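PDB 2YG9: DNA-3-methyladenine glycosidase II, putative from Deinococcus radiodurans, which probably serves in base excision DNA repair as a member of the helix-hairpin-helix (HhH-GPD) superfamily of mostly helical proteins. Local coordinates for residues L55-V69 with I154-A168. Sequence-based numbering, arbitrary orientation.
Sequences LAPTPDPFGRLVRSV and IGRWTAEMFLLFALA
Helix 61-69 and helix 156-166 cross at 128° between their N-to-C directions, with a closest axis approach of 10.8 Å, and the 55-60 lead-in passes the C-terminal end of the second helix, where Thr-58 N donates to Ala-166 O (2.8 Å, 156° at the hydrogen). This is helix-helix packing near the middle of an HhH-GPD-family protein whose regular secondary structure is all helical. Phe-162, its CG anti to the backbone N (chi1 177°), sends its ring across to the first turn of helix 61-69. Leu-65 CD1 lies 4.0 Å above one ring face, offset toward the rim, while Pro-61 O comes to the ring edge, 3.3 Å from Phe-162 CE1. Farther along, Leu-65 and Ile-154 meet tip to tip, and the Val-69 side chain crosses that of Ile-154 at about a right angle, CG2 against CD1; Thr-118 of helix 113-127 touches both. From Phe-162 to Ala-166 the helix widens into a pi-type turn, and Phe-162 O accepts from both Ala-166 N and Leu-167 N. Arg-64, bent at chi2 and chi3, folds its guanidinium over Ala-166, whose CB sits 4.0 Å from the plane, over its centre. NH2 makes a weak bond to Phe-165 O; a water also bridges Arg-64 NH2 and Phe-165 O. At the lead-in, Leu-55 CD1 rests against Phe-165 CD1, and Ala-168 CB packs 3.9 Å from Leu-55 CB. Near the other end, a second water bridges Ser-68 OG and Thr-158 O, donating to the carbonyl at 2.9 Å.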
ATOM      1  N   LEU A  55     -10.503   5.673  -1.404  1.00 11.48           N
ATOM      2  CA  LEU A  55      -9.558   5.142  -2.407  1.00 12.06           C
ATOM      3  C   LEU A  55     -10.277   4.239  -3.414  1.00 12.37           C
ATOM      4  O   LEU A  55     -11.016   3.331  -3.020  1.00 14.32           O
ATOM      5  CB  LEU A  55      -8.438   4.317  -1.741  1.00 11.81           C
ATOM      6  CG  LEU A  55      -7.732   5.055  -0.627  1.00 11.26           C
ATOM      7  CD1 LEU A  55      -6.626   4.248  -0.028  1.00  9.26           C
ATOM      8  CD2 LEU A  55      -7.264   6.382  -1.160  1.00 11.76           C
ATOM      9  N   ALA A  56     -10.034   4.495  -4.696  1.00 12.79           N
ATOM     10  CA  ALA A  56     -10.564   3.693  -5.791  1.00 12.84           C
ATOM     11  C   ALA A  56      -9.549   2.646  -6.172  1.00 13.04           C
ATOM     12  O   ALA A  56      -8.364   2.950  -6.328  1.00 13.59           O
ATOM     13  CB  ALA A  56     -10.868   4.590  -7.018  1.00 12.60           C
ATOM     14  N   PRO A  57      -9.996   1.407  -6.373  1.00 13.71           N
ATOM     15  CA  PRO A  57      -9.027   0.403  -6.756  1.00 13.75           C
ATOM     16  C   PRO A  57      -8.424   0.772  -8.142  1.00 14.17           C
ATOM     17  O   PRO A  57      -9.147   1.252  -9.002  1.00 13.15           O
ATOM     18  CB  PRO A  57      -9.852  -0.863  -6.817  1.00 15.20           C
ATOM     19  CG  PRO A  57     -11.248  -0.394  -7.130  1.00 15.70           C
ATOM     20  CD  PRO A  57     -11.373   0.894  -6.380  1.00 14.79           C
ATOM     21  N   THR A  58      -7.111   0.604  -8.319  1.00 13.31           N
ATOM     22  CA  THR A  58      -6.458   0.968  -9.580  1.00 12.85           C
ATOM     23  C   THR A  58      -6.880   0.038 -10.736  1.00 12.73           C
ATOM     24  O   THR A  58      -6.943  -1.195 -10.604  1.00 11.39           O
ATOM     25  CB  THR A  58      -4.899   0.949  -9.475  1.00 12.89           C
ATOM     26  OG1 THR A  58      -4.318   1.462 -10.694  1.00 13.72           O
ATOM     27  CG2 THR A  58      -4.394  -0.464  -9.192  1.00  9.59           C
ATOM     28  N   PRO A  59      -7.085   0.624 -11.908  1.00 13.52           N
ATOM     29  CA  PRO A  59      -7.333  -0.188 -13.080  1.00 13.69           C
ATOM     30  C   PRO A  59      -6.021  -0.781 -13.671  1.00 14.58           C
ATOM     31  O   PRO A  59      -6.082  -1.592 -14.620  1.00 15.05           O
ATOM     32  CB  PRO A  59      -7.932   0.807 -14.043  1.00 14.02           C
ATOM     33  CG  PRO A  59      -7.395   2.098 -13.670  1.00 14.95           C
ATOM     34  CD  PRO A  59      -7.112   2.061 -12.207  1.00 13.75           C
ATOM     35  N   ASP A  60      -4.871  -0.353 -13.130  1.00 13.31           N
ATOM     36  CA  ASP A  60      -3.541  -0.757 -13.614  1.00 12.28           C
ATOM     37  C   ASP A  60      -2.616  -1.132 -12.445  1.00 10.86           C
ATOM     38  O   ASP A  60      -1.690  -0.397 -12.089  1.00 10.26           O
ATOM     39  CB  ASP A  60      -2.909   0.381 -14.406  1.00 12.39           C
ATOM     40  CG  ASP A  60      -1.539   0.004 -15.018  1.00 13.77           C
ATOM     41  OD1 ASP A  60      -1.231  -1.220 -15.129  1.00 11.94           O
ATOM     42  OD2 ASP A  60      -0.798   0.966 -15.384  1.00 17.48           O
ATOM     43  N   PRO A  61      -2.881  -2.276 -11.830  1.00 11.44           N
ATOM     44  CA  PRO A  61      -2.058  -2.751 -10.718  1.00 11.03           C
ATOM     45  C   PRO A  61      -0.540  -2.798 -11.011  1.00 10.62           C
ATOM     46  O   PRO A  61       0.287  -2.359 -10.172  1.00 10.80           O
ATOM     47  CB  PRO A  61      -2.624  -4.148 -10.474  1.00 10.61           C
ATOM     48  CG  PRO A  61      -4.005  -4.041 -10.894  1.00 13.16           C
ATOM     49  CD  PRO A  61      -4.010  -3.192 -12.088  1.00 12.18           C
ATOM     50  N   PHE A  62      -0.187  -3.361 -12.169  1.00  9.60           N
ATOM     51  CA  PHE A  62       1.210  -3.446 -12.561  1.00  9.49           C
ATOM     52  C   PHE A  62       1.913  -2.080 -12.530  1.00  8.33           C
ATOM     53  O   PHE A  62       2.918  -1.906 -11.863  1.00  8.64           O
ATOM     54  CB  PHE A  62       1.400  -4.133 -13.918  1.00  9.20           C
ATOM     55  CG  PHE A  62       2.825  -4.193 -14.326  1.00  9.11           C
ATOM     56  CD1 PHE A  62       3.661  -5.114 -13.745  1.00  9.18           C
ATOM     57  CD2 PHE A  62       3.360  -3.249 -15.196  1.00  9.78           C
ATOM     58  CE1 PHE A  62       5.015  -5.157 -14.078  1.00 10.41           C
ATOM     59  CE2 PHE A  62       4.704  -3.282 -15.555  1.00  9.83           C
ATOM     60  CZ  PHE A  62       5.541  -4.229 -14.966  1.00  9.70           C
ATOM     61  N   GLY A  63       1.371  -1.118 -13.255  1.00  9.00           N
ATOM     62  CA  GLY A  63       1.870   0.233 -13.271  1.00  8.33           C
ATOM     63  C   GLY A  63       1.931   0.856 -11.883  1.00  8.66           C
ATOM     64  O   GLY A  63       2.907   1.517 -11.564  1.00  7.81           O
ATOM     65  N   ARG A  64       0.899   0.657 -11.054  1.00  8.37           N
ATOM     66  CA  ARG A  64       0.956   1.181  -9.688  1.00  8.34           C
ATOM     67  C   ARG A  64       2.031   0.523  -8.849  1.00  8.51           C
ATOM     68  O   ARG A  64       2.630   1.201  -8.010  1.00  9.46           O
ATOM     69  CB  ARG A  64      -0.367   1.087  -8.964  1.00  8.28           C
ATOM     70  CG  ARG A  64      -1.434   2.131  -9.424  1.00  9.70           C
ATOM     71  CD  ARG A  64      -1.093   3.555  -9.009  1.00 14.73           C
ATOM     72  NE  ARG A  64      -1.080   3.699  -7.548  1.00 16.51           N
ATOM     73  CZ  ARG A  64      -2.169   3.778  -6.773  1.00 16.46           C
ATOM     74  NH1 ARG A  64      -3.379   3.771  -7.284  1.00 14.61           N
ATOM     75  NH2 ARG A  64      -2.033   3.882  -5.464  1.00 18.65           N
ATOM     76  N   LEU A  65       2.261  -0.767  -9.084  1.00  7.81           N
ATOM     77  CA  LEU A  65       3.361  -1.489  -8.443  1.00  7.92           C
ATOM     78  C   LEU A  65       4.681  -0.834  -8.816  1.00  7.39           C
ATOM     79  O   LEU A  65       5.491  -0.527  -7.936  1.00  7.63           O
ATOM     80  CB  LEU A  65       3.369  -2.990  -8.759  1.00  7.13           C
ATOM     81  CG  LEU A  65       4.488  -3.740  -7.985  1.00  7.89           C
ATOM     82  CD1 LEU A  65       4.395  -3.542  -6.463  1.00  7.58           C
ATOM     83  CD2 LEU A  65       4.469  -5.181  -8.377  1.00  8.21           C
ATOM     84  N   VAL A  66       4.869  -0.592 -10.105  1.00  6.77           N
ATOM     85  CA  VAL A  66       6.100   0.000 -10.621  1.00  7.41           C
ATOM     86  C   VAL A  66       6.262   1.413 -10.072  1.00  7.13           C
ATOM     87  O   VAL A  66       7.340   1.760  -9.631  1.00  6.59           O
ATOM     88  CB  VAL A  66       6.145  -0.000 -12.181  1.00  8.08           C
ATOM     89  CG1 VAL A  66       7.267   0.921 -12.679  1.00  6.72           C
ATOM     90  CG2 VAL A  66       6.303  -1.420 -12.706  1.00  2.83           C
ATOM     91  N   ARG A  67       5.163   2.181 -10.013  1.00  7.27           N
ATOM     92  CA  ARG A  67       5.207   3.530  -9.403  1.00  8.70           C
ATOM     93  C   ARG A  67       5.696   3.475  -7.951  1.00  8.48           C
ATOM     94  O   ARG A  67       6.544   4.251  -7.561  1.00 10.27           O
ATOM     95  CB  ARG A  67       3.835   4.227  -9.422  1.00  7.46           C
ATOM     96  CG  ARG A  67       3.934   5.727  -9.108  1.00  8.92           C
ATOM     97  CD  ARG A  67       2.584   6.348  -8.896  1.00 12.20           C
ATOM     98  NE  ARG A  67       1.899   6.644 -10.154  1.00 14.02           N
ATOM     99  CZ  ARG A  67       2.043   7.773 -10.862  1.00 16.16           C
ATOM    100  NH1 ARG A  67       2.890   8.741 -10.494  1.00 19.00           N
ATOM    101  NH2 ARG A  67       1.343   7.929 -11.985  1.00 18.01           N
ATOM    102  N   SER A  68       5.141   2.546  -7.188  1.00  9.35           N
ATOM    103  CA  SER A  68       5.466   2.405  -5.769  1.00 10.49           C
ATOM    104  C   SER A  68       6.972   2.125  -5.595  1.00 10.41           C
ATOM    105  O   SER A  68       7.680   2.825  -4.846  1.00  9.84           O
ATOM    106  CB  SER A  68       4.604   1.285  -5.160  1.00 10.62           C
ATOM    107  OG  SER A  68       5.142   0.840  -3.919  1.00 17.58           O
ATOM    108  N   VAL A  69       7.450   1.128  -6.337  1.00 10.00           N
ATOM    109  CA  VAL A  69       8.832   0.696  -6.277  1.00  9.62           C
ATOM    110  C   VAL A  69       9.776   1.842  -6.653  1.00 10.36           C
ATOM    111  O   VAL A  69      10.716   2.167  -5.923  1.00 10.53           O
ATOM    112  CB  VAL A  69       9.060  -0.525  -7.208  1.00  9.10           C
ATOM    113  CG1 VAL A  69      10.536  -0.844  -7.369  1.00  5.63           C
ATOM    114  CG2 VAL A  69       8.289  -1.724  -6.678  1.00  5.33           C
ATOM    115  N   ILE A 154      10.768  -6.600  -2.768  1.00  8.68           N
ATOM    116  CA  ILE A 154       9.397  -6.404  -2.337  1.00  8.77           C
ATOM    117  C   ILE A 154       9.187  -7.372  -1.183  1.00  9.39           C
ATOM    118  O   ILE A 154       9.257  -8.578  -1.390  1.00  8.59           O
ATOM    119  CB  ILE A 154       8.376  -6.657  -3.478  1.00  9.90           C
ATOM    120  CG1 ILE A 154       8.588  -5.615  -4.617  1.00  9.45           C
ATOM    121  CG2 ILE A 154       6.945  -6.669  -2.892  1.00  8.77           C
ATOM    122  CD1 ILE A 154       7.627  -5.686  -5.784  1.00  8.07           C
ATOM    123  N   GLY A 155       9.027  -6.820   0.034  1.00  8.73           N
ATOM    124  CA  GLY A 155       8.725  -7.598   1.220  1.00  7.81           C
ATOM    125  C   GLY A 155       7.238  -7.542   1.508  1.00  8.40           C
ATOM    126  O   GLY A 155       6.436  -7.002   0.710  1.00  7.92           O
ATOM    127  N   ARG A 156       6.868  -8.090   2.659  1.00  7.91           N
ATOM    128  CA  ARG A 156       5.486  -8.069   3.108  1.00  8.10           C
ATOM    129  C   ARG A 156       4.937  -6.620   3.216  1.00  8.06           C
ATOM    130  O   ARG A 156       3.807  -6.355   2.847  1.00  7.12           O
ATOM    131  CB  ARG A 156       5.397  -8.748   4.456  1.00  8.23           C
ATOM    132  CG  ARG A 156       4.045  -8.712   5.092  1.00  8.14           C
ATOM    133  CD  ARG A 156       3.858  -9.900   5.990  1.00 11.42           C
ATOM    134  NE  ARG A 156       2.447 -10.096   6.069  1.00 18.13           N
ATOM    135  CZ  ARG A 156       1.764 -11.126   5.616  1.00 16.29           C
ATOM    136  NH1 ARG A 156       2.310 -12.261   5.154  1.00 16.15           N
ATOM    137  NH2 ARG A 156       0.477 -11.024   5.744  1.00 20.54           N
ATOM    138  N   TRP A 157       5.744  -5.709   3.752  1.00  8.10           N
ATOM    139  CA  TRP A 157       5.282  -4.323   3.971  1.00  7.77           C
ATOM    140  C   TRP A 157       4.886  -3.637   2.656  1.00  6.33           C
ATOM    141  O   TRP A 157       3.820  -3.052   2.523  1.00  5.30           O
ATOM    142  CB  TRP A 157       6.371  -3.529   4.704  1.00  8.38           C
ATOM    143  CG  TRP A 157       5.953  -2.114   4.945  1.00  9.11           C
ATOM    144  CD1 TRP A 157       5.169  -1.659   5.972  1.00  9.50           C
ATOM    145  CD2 TRP A 157       6.247  -0.989   4.133  1.00  9.69           C
ATOM    146  NE1 TRP A 157       4.958  -0.323   5.843  1.00  8.90           N
ATOM    147  CE2 TRP A 157       5.617   0.131   4.732  1.00  8.46           C
ATOM    148  CE3 TRP A 157       7.009  -0.799   2.965  1.00 10.34           C
ATOM    149  CZ2 TRP A 157       5.720   1.426   4.207  1.00  9.90           C
ATOM    150  CZ3 TRP A 157       7.104   0.496   2.432  1.00 10.84           C
ATOM    151  CH2 TRP A 157       6.441   1.590   3.045  1.00 10.29           C
ATOM    152  N   THR A 158       5.760  -3.702   1.671  1.00  6.74           N
ATOM    153  CA  THR A 158       5.470  -3.166   0.350  1.00  7.01           C
ATOM    154  C   THR A 158       4.221  -3.825  -0.277  1.00  6.79           C
ATOM    155  O   THR A 158       3.368  -3.152  -0.867  1.00  6.45           O
ATOM    156  CB  THR A 158       6.709  -3.351  -0.616  1.00  7.42           C
ATOM    157  OG1 THR A 158       7.818  -2.649  -0.078  1.00 10.08           O
ATOM    158  CG2 THR A 158       6.401  -2.856  -2.009  1.00  6.97           C
ATOM    159  N   ALA A 159       4.140  -5.151  -0.185  1.00  6.81           N
ATOM    160  CA  ALA A 159       2.972  -5.903  -0.688  1.00  6.30           C
ATOM    161  C   ALA A 159       1.682  -5.433  -0.035  1.00  6.17           C
ATOM    162  O   ALA A 159       0.686  -5.178  -0.707  1.00  7.61           O
ATOM    163  CB  ALA A 159       3.186  -7.422  -0.481  1.00  6.30           C
ATOM    164  N   GLU A 160       1.734  -5.227   1.277  1.00  6.38           N
ATOM    165  CA  GLU A 160       0.586  -4.785   2.076  1.00  6.58           C
ATOM    166  C   GLU A 160       0.183  -3.350   1.804  1.00  6.02           C
ATOM    167  O   GLU A 160      -0.998  -3.035   1.766  1.00  6.11           O
ATOM    168  CB  GLU A 160       0.920  -4.946   3.561  1.00  6.17           C
ATOM    169  CG  GLU A 160       0.963  -6.381   4.015  1.00  7.44           C
ATOM    170  CD  GLU A 160       1.340  -6.573   5.500  1.00  7.94           C
ATOM    171  OE1 GLU A 160       2.155  -5.776   6.034  1.00 12.45           O
ATOM    172  OE2 GLU A 160       0.831  -7.550   6.130  1.00 14.86           O
ATOM    173  N   MET A 161       1.167  -2.480   1.598  1.00  7.36           N
ATOM    174  CA  MET A 161       0.903  -1.105   1.227  1.00  6.97           C
ATOM    175  C   MET A 161       0.236  -1.061  -0.163  1.00  6.98           C
ATOM    176  O   MET A 161      -0.597  -0.204  -0.457  1.00  7.62           O
ATOM    177  CB  MET A 161       2.218  -0.317   1.182  1.00  6.81           C
ATOM    178  CG  MET A 161       2.853   0.043   2.530  1.00  8.84           C
ATOM    179  SD  MET A 161       1.707   0.768   3.702  1.00  8.59           S
ATOM    180  CE  MET A 161       1.224  -0.627   4.676  1.00  8.78           C
ATOM    181  N   PHE A 162       0.677  -1.948  -1.031  1.00  7.00           N
ATOM    182  CA  PHE A 162       0.110  -2.077  -2.384  1.00  7.10           C
ATOM    183  C   PHE A 162      -1.378  -2.521  -2.373  1.00  5.76           C
ATOM    184  O   PHE A 162      -2.252  -1.962  -3.055  1.00  4.71           O
ATOM    185  CB  PHE A 162       0.998  -3.026  -3.202  1.00  7.45           C
ATOM    186  CG  PHE A 162       0.495  -3.301  -4.601  1.00  7.42           C
ATOM    187  CD1 PHE A 162       0.610  -2.347  -5.591  1.00 10.56           C
ATOM    188  CD2 PHE A 162      -0.120  -4.491  -4.898  1.00  8.28           C
ATOM    189  CE1 PHE A 162       0.110  -2.599  -6.883  1.00 10.15           C
ATOM    190  CE2 PHE A 162      -0.590  -4.756  -6.178  1.00  9.00           C
ATOM    191  CZ  PHE A 162      -0.447  -3.832  -7.164  1.00  8.73           C
ATOM    192  N   LEU A 163      -1.666  -3.525  -1.584  1.00  6.38           N
ATOM    193  CA  LEU A 163      -3.049  -3.928  -1.350  1.00  6.82           C
ATOM    194  C   LEU A 163      -3.899  -2.783  -0.823  1.00  7.21           C
ATOM    195  O   LEU A 163      -5.014  -2.541  -1.342  1.00  8.27           O
ATOM    196  CB  LEU A 163      -3.097  -5.098  -0.343  1.00  6.76           C
ATOM    197  CG  LEU A 163      -3.090  -6.529  -0.884  1.00  5.78           C
ATOM    198  CD1 LEU A 163      -1.921  -6.782  -1.779  1.00 13.17           C
ATOM    199  CD2 LEU A 163      -3.084  -7.479   0.309  1.00  7.65           C
ATOM    200  N   LEU A 164      -3.382  -2.068   0.186  1.00  5.98           N
ATOM    201  CA  LEU A 164      -4.147  -1.016   0.834  1.00  6.20           C
ATOM    202  C   LEU A 164      -4.338   0.197  -0.071  1.00  6.30           C
ATOM    203  O   LEU A 164      -5.473   0.642  -0.303  1.00  5.37           O
ATOM    204  CB  LEU A 164      -3.517  -0.639   2.172  1.00  5.55           C
ATOM    205  CG  LEU A 164      -4.274   0.226   3.197  1.00  5.42           C
ATOM    206  CD1 LEU A 164      -3.529   0.045   4.543  1.00  4.94           C
ATOM    207  CD2 LEU A 164      -4.365   1.732   2.819  1.00  4.72           C
ATOM    208  N   PHE A 165      -3.236   0.715  -0.613  1.00  6.29           N
ATOM    209  CA  PHE A 165      -3.293   1.921  -1.378  1.00  7.57           C
ATOM    210  C   PHE A 165      -3.570   1.731  -2.866  1.00  9.15           C
ATOM    211  O   PHE A 165      -4.254   2.580  -3.434  1.00 11.08           O
ATOM    212  CB  PHE A 165      -2.056   2.779  -1.194  1.00  7.95           C
ATOM    213  CG  PHE A 165      -1.936   3.372   0.161  1.00  6.94           C
ATOM    214  CD1 PHE A 165      -2.709   4.474   0.523  1.00  9.09           C
ATOM    215  CD2 PHE A 165      -1.074   2.836   1.087  1.00  7.87           C
ATOM    216  CE1 PHE A 165      -2.579   5.046   1.791  1.00  9.61           C
ATOM    217  CE2 PHE A 165      -0.942   3.408   2.340  1.00  6.87           C
ATOM    218  CZ  PHE A 165      -1.708   4.490   2.693  1.00  8.62           C
ATOM    219  N   ALA A 166      -3.063   0.686  -3.507  1.00  9.15           N
ATOM    220  CA  ALA A 166      -3.296   0.540  -4.977  1.00  9.46           C
ATOM    221  C   ALA A 166      -4.596  -0.203  -5.243  1.00  9.82           C
ATOM    222  O   ALA A 166      -5.466   0.251  -6.020  1.00 12.03           O
ATOM    223  CB  ALA A 166      -2.119  -0.169  -5.682  1.00  9.53           C
ATOM    224  N   LEU A 167      -4.760  -1.325  -4.571  1.00  9.52           N
ATOM    225  CA  LEU A 167      -5.895  -2.187  -4.801  1.00  9.45           C
ATOM    226  C   LEU A 167      -7.089  -1.755  -3.938  1.00  9.37           C
ATOM    227  O   LEU A 167      -8.183  -2.267  -4.140  1.00  8.37           O
ATOM    228  CB  LEU A 167      -5.526  -3.653  -4.542  1.00  9.90           C
ATOM    229  CG  LEU A 167      -4.315  -4.195  -5.319  1.00  9.59           C
ATOM    230  CD1 LEU A 167      -4.168  -5.697  -5.189  1.00  4.38           C
ATOM    231  CD2 LEU A 167      -4.329  -3.723  -6.787  1.00  6.14           C
ATOM    232  N   ALA A 168      -6.875  -0.798  -3.023  1.00  8.71           N
ATOM    233  CA  ALA A 168      -7.942  -0.325  -2.084  1.00  8.91           C
ATOM    234  C   ALA A 168      -8.648  -1.435  -1.306  1.00  8.82           C
ATOM    235  O   ALA A 168      -9.848  -1.367  -0.981  1.00  8.54           O
ATOM    236  CB  ALA A 168      -8.952   0.564  -2.823  1.00  8.31           C
TER
HETATM  237  O   HOH W   1      -5.817   3.649  -5.413  1.00 18.79           O
HETATM  238  O   HOH W   2      -4.137   5.395  -3.625  1.00 23.09           O
HETATM  239  O   HOH W   3       3.713  -0.614  -2.292  1.00 11.28           O